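Local structure of diadenosine tetraphosphatase, putative (Trypanosoma brucei, 2QJC) at residues S42-Q45 with G46-L50; V119-Y122 with L123-P127; S192-R195 with G196-V200. The protein probably hydrolyses phosphate esters or anhydrides, such as symmetrical dinucleoside tetraphosphates, at a two-manganese centre of the calcineurin-like phosphoesterase type. One frame throughout, in Å; residues are numbered along the deposited sequence.

Contact 1 of 3, residues S42-Q45 with G46-L50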
loop_
_atom_site.group_PDB
_atom_site.type_symbol
_atom_site.label_atom_id
_atom_site.label_comp_id
_atom_site.label_asym_id
_atom_site.label_seq_id
_atom_site.Cartn_x
_atom_site.Cartn_y
_atom_site.Cartn_z
ATOM N N SER A 42 -6.609 7.410 16.935
ATOM C CA SER A 42 -7.826 8.137 17.281
ATOM C C SER A 42 -8.577 8.531 16.014
ATOM O O SER A 42 -8.941 9.694 15.823
ATOM C CB SER A 42 -7.488 9.389 18.099
ATOM O OG SER A 42 -6.787 9.049 19.283
ATOM N N PHE A 43 -8.800 7.542 15.154
ATOM C CA PHE A 43 -9.501 7.732 13.890
ATOM C C PHE A 43 -10.901 8.296 14.120
ATOM O O PHE A 43 -11.682 7.746 14.898
ATOM C CB PHE A 43 -9.598 6.397 13.151
ATOM C CG PHE A 43 -10.265 6.492 11.811
ATOM C CD1 PHE A 43 -9.616 7.087 10.736
ATOM C CD2 PHE A 43 -11.553 5.999 11.627
ATOM C CE1 PHE A 43 -10.243 7.192 9.498
ATOM C CE2 PHE A 43 -12.187 6.101 10.397
ATOM C CZ PHE A 43 -11.533 6.698 9.333
ATOM N N LYS A 44 -11.218 9.390 13.429
ATOM C CA LYS A 44 -12.523 10.030 13.564
ATOM C C LYS A 44 -13.277 9.991 12.246
ATOM O O LYS A 44 -13.119 10.875 11.403
ATOM C CB LYS A 44 -12.358 11.487 14.007
ATOM C CG LYS A 44 -11.357 11.690 15.135
ATOM C CD LYS A 44 -11.688 10.835 16.350
ATOM C CE LYS A 44 -13.044 11.187 16.941
ATOM N NZ LYS A 44 -13.310 10.384 18.169
ATOM N N GLN A 45 -14.094 8.961 12.068
ATOM C CA GLN A 45 -14.870 8.808 10.845
ATOM C C GLN A 45 -15.548 10.124 10.468
ATOM O O GLN A 45 -15.966 10.887 11.336
ATOM C CB GLN A 45 -15.924 7.712 11.037
ATOM C CG GLN A 45 -16.444 7.106 9.744
ATOM C CD GLN A 45 -17.340 5.905 9.994
ATOM O OE1 GLN A 45 -17.070 5.089 10.877
ATOM N NE2 GLN A 45 -18.403 5.782 9.205
ATOM N N GLY A 46 -15.657 10.387 9.172
ATOM C CA GLY A 46 -16.283 11.619 8.727
ATOM C C GLY A 46 -15.307 12.782 8.729
ATOM O O GLY A 46 -15.491 13.754 8.000
ATOM N N SER A 47 -14.274 12.685 9.560
ATOM C CA SER A 47 -13.255 13.725 9.657
ATOM C C SER A 47 -11.979 13.303 8.942
ATOM O O SER A 47 -11.579 13.913 7.949
ATOM C CB SER A 47 -12.933 14.029 11.121
ATOM O OG SER A 47 -14.038 14.626 11.774
ATOM N N ASP A 48 -11.334 12.261 9.456
ATOM C CA ASP A 48 -10.102 11.770 8.852
ATOM C C ASP A 48 -10.391 10.968 7.590
ATOM O O ASP A 48 -11.515 10.515 7.365
ATOM C CB ASP A 48 -9.328 10.875 9.826
ATOM C CG ASP A 48 -9.069 11.547 11.154
ATOM O OD1 ASP A 48 -8.691 12.734 11.143
ATOM O OD2 ASP A 48 -9.228 10.886 12.204
ATOM N N THR A 49 -9.358 10.805 6.772
ATOM C CA THR A 49 -9.458 10.033 5.546
ATOM C C THR A 49 -8.448 8.908 5.709
ATOM O O THR A 49 -7.326 9.133 6.169
ATOM C CB THR A 49 -9.086 10.874 4.326
ATOM O OG1 THR A 49 -9.898 12.051 4.302
ATOM C CG2 THR A 49 -9.319 10.089 3.042
ATOM N N LEU A 50 -8.852 7.697 5.357
ATOM C CA LEU A 50 -7.969 6.546 5.486
ATOM C C LEU A 50 -7.548 6.051 4.103
ATOM O O LEU A 50 -8.371 5.967 3.190
ATOM C CB LEU A 50 -8.691 5.433 6.254
ATOM C CG LEU A 50 -7.925 4.136 6.533
ATOM C CD1 LEU A 50 -6.621 4.433 7.288
ATOM C CD2 LEU A 50 -8.814 3.207 7.352
#
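Lys44 and Ser47 close a type II beta turn: Ser47 N donates to Lys44 O at 2.8 Å, Gln45 and Gly46 occupy the corner positions, and Gly46 adopts a positive phi of 84° that its lack of a CB makes easy. The turn lies in the connection between helix 31-41 and strand 49-52, within the beta-alpha-beta crossover that starts from the parallel strand 21-24 of the calcineurin-like phosphoesterase fold. The helix has just ended in a Schellman motif, with Ser42 the first residue to leave helical geometry. Lys44 O is gripped a second time, by Asp48 N at 3.0 Å, and the two donors approach from opposite faces of the carbonyl plane, which fixes this peptide from both sides. Asp48 then returns the grip with its side chain. Its CG lies anti to its own carbonyl carbon and beside its backbone N (chi1 -54°), a torsion that turns the carboxylate back over the turn. OD2 thus accepts from Lys44 N at 2.8 Å, using its anti side, with the donor 33° out of the carboxylate plane. The same oxygen forms a salt bridge with Arg20, so its charge is probably well balanced although the loop is largely exposed. The Lys44 side chain runs alongside that of Asp48 in the same direction, its CB packing against Ser47 CB at 3.9 Å. Phe43 supplies the apolar side, its side chain sliding past Asp48 in the opposite direction and crossing Leu50 at roughly a right angle. Leu38, Leu73 and Ile22 also touch this ring, joining the turn to helices 31-41 and 63-73 and to strand 21-24. Phe43 CE1 meets Asp48 CB obliquely at 3.8 Å and Leu50 CB at 4.0 Å.

Contact 2 of 3, residues V119-Y122 with L123-P127; sequences VETY and LSQLP
Tyr122 and Leu126 make the closest apolar side-chain contact here, Leu126 CD2 reaching the Tyr122 ring obliquely at CE2, 3.7 Å away. That methyl also lies 3.6 Å from Tyr122 O, so it touches both the ring and the backbone of Tyr122. One turn back, Val119 CG1 and Leu123 CD1 meet more loosely at 4.5 Å. Val119, Tyr122 and Leu123 face neighbouring helices: Val67 of helix 63-73 touches Val119 and Tyr122, and Leu87 of helix 81-91 touches Leu123. The alpha-helical repeat of helix 117-124 is direct: Leu123 N bonds to Val119 O at 3.1 Å with the N-H nearly straight (170°), and Ser124 N bonds to Glu120 O. Gln125, in the loop that follows, reaches Tyr122 O with its N only by a weak bond. Gln125 CG sits between its backbone N and carbonyl carbon (chi1 59°), which folds the side chain back over the last turn. Its NE2 gives a weak, bent bond to Thr121 O at 3.0 Å. On the buried side Tyr122 OH is hydrogen-bonded to Ala75 O; at the outer edge Thr121 OG1 is hydrogen-bonded to Thr117 O.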
loop_
_atom_site.group_PDB
_atom_site.type_symbol
_atom_site.label_atom_id
_atom_site.label_comp_id
_atom_site.label_asym_id
_atom_site.label_seq_id
_atom_site.Cartn_x
_atom_site.Cartn_y
_atom_site.Cartn_z
ATOM N N VAL A 119 -16.839 -7.972 -1.791
ATOM C CA VAL A 119 -15.391 -7.896 -1.633
ATOM C C VAL A 119 -14.717 -7.761 -3.002
ATOM O O VAL A 119 -13.924 -6.848 -3.232
ATOM C CB VAL A 119 -14.835 -9.155 -0.925
ATOM C CG1 VAL A 119 -13.313 -9.080 -0.836
ATOM C CG2 VAL A 119 -15.441 -9.277 0.470
ATOM N N GLU A 120 -15.044 -8.673 -3.911
ATOM C CA GLU A 120 -14.474 -8.659 -5.253
ATOM C C GLU A 120 -14.710 -7.320 -5.955
ATOM O O GLU A 120 -13.861 -6.849 -6.720
ATOM C CB GLU A 120 -15.078 -9.793 -6.081
ATOM C CG GLU A 120 -14.639 -9.825 -7.529
ATOM C CD GLU A 120 -15.328 -10.932 -8.303
ATOM O OE1 GLU A 120 -15.211 -12.107 -7.891
ATOM O OE2 GLU A 120 -15.991 -10.632 -9.320
ATOM N N THR A 121 -15.860 -6.710 -5.688
ATOM C CA THR A 121 -16.201 -5.430 -6.295
ATOM C C THR A 121 -15.328 -4.301 -5.762
ATOM O O THR A 121 -14.851 -3.469 -6.534
ATOM C CB THR A 121 -17.687 -5.087 -6.058
ATOM O OG1 THR A 121 -18.502 -6.018 -6.776
ATOM C CG2 THR A 121 -18.001 -3.684 -6.534
ATOM N N TYR A 122 -15.114 -4.281 -4.448
ATOM C CA TYR A 122 -14.292 -3.252 -3.817
ATOM C C TYR A 122 -12.871 -3.292 -4.361
ATOM O O TYR A 122 -12.295 -2.249 -4.681
ATOM C CB TYR A 122 -14.253 -3.438 -2.297
ATOM C CG TYR A 122 -13.418 -2.400 -1.574
ATOM C CD1 TYR A 122 -13.971 -1.186 -1.161
ATOM C CD2 TYR A 122 -12.060 -2.616 -1.334
ATOM C CE1 TYR A 122 -13.187 -0.207 -0.519
ATOM C CE2 TYR A 122 -11.264 -1.648 -0.702
ATOM C CZ TYR A 122 -11.832 -0.451 -0.297
ATOM O OH TYR A 122 -11.044 0.492 0.328
ATOM N N LEU A 123 -12.308 -4.496 -4.457
ATOM C CA LEU A 123 -10.946 -4.682 -4.962
ATOM C C LEU A 123 -10.833 -4.331 -6.439
ATOM O O LEU A 123 -9.827 -3.788 -6.893
ATOM C CB LEU A 123 -10.500 -6.138 -4.786
ATOM C CG LEU A 123 -10.356 -6.708 -3.373
ATOM C CD1 LEU A 123 -9.817 -8.127 -3.459
ATOM C CD2 LEU A 123 -9.422 -5.841 -2.558
ATOM N N SER A 124 -11.880 -4.652 -7.181
ATOM C CA SER A 124 -11.915 -4.419 -8.612
ATOM C C SER A 124 -11.929 -2.941 -9.001
ATOM O O SER A 124 -11.730 -2.606 -10.162
ATOM C CB SER A 124 -13.136 -5.127 -9.200
ATOM O OG SER A 124 -13.108 -5.098 -10.613
ATOM N N GLN A 125 -12.154 -2.058 -8.036
ATOM C CA GLN A 125 -12.196 -0.630 -8.336
ATOM C C GLN A 125 -10.996 0.156 -7.811
ATOM O O GLN A 125 -10.957 1.378 -7.927
ATOM C CB GLN A 125 -13.491 -0.026 -7.781
ATOM C CG GLN A 125 -13.665 -0.199 -6.278
ATOM C CD GLN A 125 -15.086 0.096 -5.818
ATOM O OE1 GLN A 125 -15.603 1.196 -6.021
ATOM N NE2 GLN A 125 -15.725 -0.892 -5.195
ATOM N N LEU A 126 -10.011 -0.542 -7.253
ATOM C CA LEU A 126 -8.834 0.126 -6.707
ATOM C C LEU A 126 -7.845 0.619 -7.759
ATOM O O LEU A 126 -7.496 -0.107 -8.686
ATOM C CB LEU A 126 -8.082 -0.806 -5.748
ATOM C CG LEU A 126 -8.820 -1.424 -4.557
ATOM C CD1 LEU A 126 -7.821 -2.230 -3.746
ATOM C CD2 LEU A 126 -9.469 -0.340 -3.687
ATOM N N PRO A 127 -7.372 1.870 -7.618
ATOM C CA PRO A 127 -6.409 2.418 -8.573
ATOM C C PRO A 127 -5.017 1.922 -8.164
ATOM O O PRO A 127 -4.860 1.268 -7.127
ATOM C CB PRO A 127 -6.562 3.922 -8.387
ATOM C CG PRO A 127 -6.788 4.036 -6.910
ATOM C CD PRO A 127 -7.758 2.883 -6.617
#

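Contact 3 of 3, residues S192-R195 with G196-V200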
loop_
_atom_site.group_PDB
_atom_site.type_symbol
_atom_site.label_atom_id
_atom_site.label_comp_id
_atom_site.label_asym_id
_atom_site.label_seq_id
_atom_site.Cartn_x
_atom_site.Cartn_y
_atom_site.Cartn_z
ATOM N N SER A 192 15.852 4.669 -2.444
ATOM C CA SER A 192 17.053 5.505 -2.349
ATOM C C SER A 192 17.234 6.362 -3.603
ATOM O O SER A 192 17.965 7.351 -3.584
ATOM C CB SER A 192 18.308 4.645 -2.153
ATOM O OG SER A 192 18.646 3.965 -3.350
HETATM N N MSE A 193 16.566 5.989 -4.687
HETATM C CA MSE A 193 16.689 6.718 -5.949
HETATM C C MSE A 193 15.594 7.756 -6.187
HETATM O O MSE A 193 15.630 8.478 -7.190
HETATM C CB MSE A 193 16.674 5.735 -7.117
HETATM C CG MSE A 193 17.687 4.614 -7.008
HETATM SE SE MSE A 193 19.496 5.254 -7.160
HETATM C CE MSE A 193 19.583 5.405 -9.084
ATOM N N TRP A 194 14.621 7.825 -5.279
ATOM C CA TRP A 194 13.511 8.764 -5.423
ATOM C C TRP A 194 13.912 10.177 -5.017
ATOM O O TRP A 194 14.522 10.386 -3.964
ATOM C CB TRP A 194 12.301 8.283 -4.603
ATOM C CG TRP A 194 11.157 9.259 -4.601
ATOM C CD1 TRP A 194 10.798 10.091 -3.586
ATOM C CD2 TRP A 194 10.290 9.562 -5.696
ATOM N NE1 TRP A 194 9.759 10.903 -3.980
ATOM C CE2 TRP A 194 9.427 10.600 -5.272
ATOM C CE3 TRP A 194 10.158 9.060 -6.999
ATOM C CZ2 TRP A 194 8.442 11.150 -6.106
ATOM C CZ3 TRP A 194 9.178 9.606 -7.829
ATOM C CH2 TRP A 194 8.334 10.642 -7.376
ATOM N N ARG A 195 13.558 11.154 -5.848
ATOM C CA ARG A 195 13.931 12.533 -5.573
ATOM C C ARG A 195 12.820 13.546 -5.288
ATOM O O ARG A 195 13.106 14.690 -4.952
ATOM C CB ARG A 195 14.816 13.040 -6.707
ATOM C CG ARG A 195 16.042 12.171 -6.903
ATOM C CD ARG A 195 17.118 12.873 -7.704
ATOM N NE ARG A 195 18.323 12.054 -7.793
ATOM C CZ ARG A 195 19.475 12.475 -8.305
ATOM N NH1 ARG A 195 19.575 13.712 -8.777
ATOM N NH2 ARG A 195 20.524 11.662 -8.348
ATOM N N GLY A 196 11.562 13.134 -5.405
ATOM C CA GLY A 196 10.472 14.056 -5.133
ATOM C C GLY A 196 10.096 14.897 -6.340
ATOM O O GLY A 196 10.290 14.466 -7.473
ATOM N N PRO A 197 9.566 16.115 -6.137
ATOM C CA PRO A 197 9.295 16.779 -4.859
ATOM C C PRO A 197 8.282 16.097 -3.933
ATOM O O PRO A 197 8.287 16.357 -2.732
ATOM C CB PRO A 197 8.832 18.169 -5.294
ATOM C CG PRO A 197 8.075 17.870 -6.548
ATOM C CD PRO A 197 8.981 16.882 -7.256
ATOM N N GLU A 198 7.420 15.235 -4.468
ATOM C CA GLU A 198 6.429 14.563 -3.626
ATOM C C GLU A 198 7.016 13.492 -2.710
ATOM O O GLU A 198 8.035 12.881 -3.017
ATOM C CB GLU A 198 5.333 13.885 -4.468
ATOM C CG GLU A 198 4.550 14.800 -5.394
ATOM C CD GLU A 198 5.290 15.092 -6.683
ATOM O OE1 GLU A 198 6.483 14.734 -6.788
ATOM O OE2 GLU A 198 4.673 15.683 -7.590
ATOM N N THR A 199 6.361 13.277 -1.573
ATOM C CA THR A 199 6.772 12.222 -0.655
ATOM C C THR A 199 5.957 11.002 -1.092
ATOM O O THR A 199 4.727 11.066 -1.161
ATOM C CB THR A 199 6.390 12.533 0.807
ATOM O OG1 THR A 199 7.161 13.640 1.286
ATOM C CG2 THR A 199 6.640 11.309 1.692
ATOM N N VAL A 200 6.635 9.904 -1.408
ATOM C CA VAL A 200 5.942 8.690 -1.816
ATOM C C VAL A 200 5.819 7.751 -0.622
ATOM O O VAL A 200 6.814 7.409 0.019
ATOM C CB VAL A 200 6.697 7.964 -2.951
ATOM C CG1 VAL A 200 6.084 6.577 -3.203
ATOM C CG2 VAL A 200 6.638 8.807 -4.218
#
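Trp194 is held between Gly196 and Val200 on its two faces and by Glu198 at its edge. NE1 donates to Glu198 O at 2.8 Å, nearly in line with the carbonyl and only 2° out of the indole plane, so the N-H points out in the plane of the indole at the carbonyl. Val200 CG2 lies over one face, 3.5 Å from Trp194 CE2 and 3.8 Å from the centroid of the six-membered ring; at 26° off the normal this is a CH-pi contact. Over the opposite face, offset toward the rim, Gly196 N sits 3.3 Å from CE2 of Trp194. Having CG anti to the backbone N (chi1 175°) sends the indole back beneath the bend formed by the residues that follow. That bend includes a cis peptide between Gly196 and Pro197, and it delivers the chain from the loop after strand 188-189 into strand 199-202, the strand between 137-140 and 218-220 in a mixed sheet of the metallophosphoesterase fold. The surrounding shell sets the partners in place. Thr199 pairs through its backbone with Asn136 and Met138, Val200 with Leu217 and Ile219, and Pro197 O accepts from Asn136 ND2. Met138 also touches the side chains of Trp194 and Glu198. The side chain of Val200 is about 9 Å from that of the manganese ligand His141, and about 10 Å from that of His204.

From the N terminus the three contacts follow in series, none nesting in or crossing another. Contact 1 closes the turn between helix 31-41 and strand 49-52, feeding a strand of the sheet that also contains 21-24. Contact 2 closes the exit of helix 117-124 toward strand 129-132, on the side where helices 63-73 and 81-91 pack; its nearest atoms are about 7 Å from contact 1. Contact 3 closes the bend into strand 199-202, which belongs to the same sheet as 129-132, and lies across the chain's centre from contact 2, their centres 28 Å apart. Thus contact 1 serves one mixed sheet, while contacts 2 and 3 lead into strands of the other.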